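Local coordinates for crystal protein (Bacillus thuringiensis serovar dakota, PDB 2ZTB) that recognizes cancer cells as a parasporin-2 toxin of beta-rich, elongated build, and probably kills them by forming pores in the membrane, at residues A[138-143]-A[148-153]. Sequence-based numbering, arbitrary orientation.
Sequences VSFSTT and ETTTET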
loop_
_atom_site.group_PDB
_atom_site.type_symbol
_atom_site.label_atom_id
_atom_site.label_comp_id
_atom_site.label_asym_id
_atom_site.label_seq_id
_atom_site.Cartn_x
_atom_site.Cartn_y
_atom_site.Cartn_z
ATOM N N VAL A 138 2.902 -10.489 -7.755
ATOM C CA VAL A 138 2.409 -10.156 -6.425
ATOM C C VAL A 138 1.081 -9.385 -6.602
ATOM O O VAL A 138 0.994 -8.474 -7.425
ATOM C CB VAL A 138 3.480 -9.314 -5.682
ATOM C CG1 VAL A 138 2.931 -8.658 -4.457
ATOM C CG2 VAL A 138 4.698 -10.191 -5.320
ATOM N N SER A 139 0.041 -9.785 -5.875
ATOM C CA SER A 139 -1.187 -8.989 -5.822
ATOM C C SER A 139 -1.725 -8.792 -4.400
ATOM O O SER A 139 -1.547 -9.647 -3.526
ATOM C CB SER A 139 -2.269 -9.564 -6.720
ATOM O OG SER A 139 -2.818 -10.728 -6.145
ATOM N N PHE A 140 -2.379 -7.647 -4.191
ATOM C CA PHE A 140 -2.952 -7.270 -2.906
ATOM C C PHE A 140 -4.309 -6.585 -3.112
ATOM O O PHE A 140 -4.505 -5.843 -4.080
ATOM C CB PHE A 140 -2.026 -6.291 -2.173
ATOM C CG PHE A 140 -0.765 -6.914 -1.598
ATOM C CD1 PHE A 140 0.443 -6.814 -2.270
ATOM C CD2 PHE A 140 -0.788 -7.559 -0.364
ATOM C CE1 PHE A 140 1.591 -7.385 -1.743
ATOM C CE2 PHE A 140 0.355 -8.115 0.175
ATOM C CZ PHE A 140 1.544 -8.030 -0.513
ATOM N N SER A 141 -5.239 -6.849 -2.202
ATOM C CA SER A 141 -6.460 -6.047 -2.061
ATOM C C SER A 141 -6.347 -5.362 -0.693
ATOM O O SER A 141 -6.529 -5.997 0.355
ATOM C CB SER A 141 -7.713 -6.930 -2.164
ATOM O OG SER A 141 -8.860 -6.150 -2.486
ATOM N N THR A 142 -6.002 -4.077 -0.698
ATOM C CA THR A 142 -5.523 -3.446 0.527
ATOM C C THR A 142 -6.290 -2.192 0.952
ATOM O O THR A 142 -6.712 -1.394 0.109
ATOM C CB THR A 142 -3.994 -3.189 0.448
ATOM O OG1 THR A 142 -3.474 -2.947 1.758
ATOM C CG2 THR A 142 -3.665 -2.025 -0.475
ATOM N N THR A 143 -6.471 -2.026 2.262
ATOM C CA THR A 143 -7.023 -0.794 2.814
ATOM C C THR A 143 -5.969 0.312 2.721
ATOM O O THR A 143 -4.854 0.177 3.233
ATOM C CB THR A 143 -7.482 -0.968 4.279
ATOM O OG1 THR A 143 -8.453 -2.010 4.359
ATOM C CG2 THR A 143 -8.094 0.330 4.828
ATOM N N GLU A 148 0.531 -4.486 4.757
ATOM C CA GLU A 148 0.310 -5.938 4.822
ATOM C C GLU A 148 1.498 -6.669 4.238
ATOM O O GLU A 148 2.013 -6.264 3.195
ATOM C CB GLU A 148 -0.887 -6.361 3.975
ATOM C CG GLU A 148 -2.223 -5.832 4.372
ATOM C CD GLU A 148 -3.286 -6.219 3.371
ATOM O OE1 GLU A 148 -3.572 -7.421 3.232
ATOM O OE2 GLU A 148 -3.829 -5.319 2.717
ATOM N N THR A 149 1.865 -7.780 4.879
ATOM C CA THR A 149 2.866 -8.714 4.370
ATOM C C THR A 149 2.260 -10.115 4.253
ATOM O O THR A 149 1.619 -10.594 5.188
ATOM C CB THR A 149 4.113 -8.754 5.314
ATOM O OG1 THR A 149 4.660 -7.439 5.404
ATOM C CG2 THR A 149 5.189 -9.704 4.807
ATOM N N THR A 150 2.453 -10.758 3.104
ATOM C CA THR A 150 2.109 -12.178 2.940
ATOM C C THR A 150 3.390 -12.997 2.774
ATOM O O THR A 150 4.420 -12.470 2.374
ATOM C CB THR A 150 1.142 -12.419 1.752
ATOM O OG1 THR A 150 1.658 -11.796 0.563
ATOM C CG2 THR A 150 -0.256 -11.841 2.061
ATOM N N THR A 151 3.339 -14.280 3.117
ATOM C CA THR A 151 4.541 -15.107 3.072
ATOM C C THR A 151 4.330 -16.378 2.243
ATOM O O THR A 151 3.193 -16.843 2.085
ATOM C CB THR A 151 5.045 -15.473 4.506
ATOM O OG1 THR A 151 4.064 -16.265 5.191
ATOM C CG2 THR A 151 5.322 -14.212 5.328
ATOM N N GLU A 152 5.429 -16.904 1.700
ATOM C CA GLU A 152 5.478 -18.236 1.086
ATOM C C GLU A 152 6.831 -18.879 1.425
ATOM O O GLU A 152 7.835 -18.189 1.528
ATOM C CB GLU A 152 5.266 -18.184 -0.442
ATOM C CG GLU A 152 3.908 -17.594 -0.975
ATOM C CD GLU A 152 2.605 -18.343 -0.557
ATOM O OE1 GLU A 152 2.635 -19.339 0.207
ATOM O OE2 GLU A 152 1.509 -17.897 -0.997
ATOM N N THR A 153 6.857 -20.195 1.594
ATOM C CA THR A 153 8.064 -20.913 2.014
ATOM C C THR A 153 8.768 -21.625 0.843
ATOM O O THR A 153 8.116 -22.383 0.124
ATOM C CB THR A 153 7.681 -22.015 3.031
ATOM O OG1 THR A 153 6.668 -21.526 3.922
ATOM C CG2 THR A 153 8.908 -22.510 3.812
HETATM O O HOH W 1 0.176 -11.035 -1.554
HETATM O O HOH W 2 -4.527 -8.497 0.104
HETATM O O HOH W 3 -6.608 -6.792 2.934
#
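Thr142 and Glu148 face each other where strands 138-142 and 148-153 run roughly antiparallel, at 140°, with axes 9.4 Å apart at closest approach. The strands belong to different sheets, so side chains and water bridge the gap. Strand 138-142 pairs with strand 126-132 as a hairpin, and strand 148-153 pairs with strand 96-116. Thr142 OG1 donates a hydrogen bond of 2.6 Å to Glu148 OE2. It meets the carboxylate on its anti side, 16° out of plane. With chi1 at -163°, the hydroxyl of Thr142 points away from the residue's own amide and towards OE2. The Glu148 chain is extended beyond CG and lays its carboxylate alongside Thr142. One water gives Glu148 OE1 a weak bond while accepting from Ser141 N at 2.9 Å. The Phe140 ring comes up to the backbone of Glu148 and to the Thr150 hydroxyl. Its CE2 lies 3.9 Å from Glu148 O, and its CZ is equally far from Thr150 OG1, both oblique to the ring. The ring also touches Val112 of strand 96-116. Another water links Ser139 O, at 3.0 Å, to Thr150 OG1, at 2.7 Å, and sits above one face of the Phe140 ring, toward its rim. The hairpin is thus packed on the long sheet through a buried aromatic ring with a polar, hydrated margin. The short hydroxyl bond would probably stabilise the charged form of Glu148.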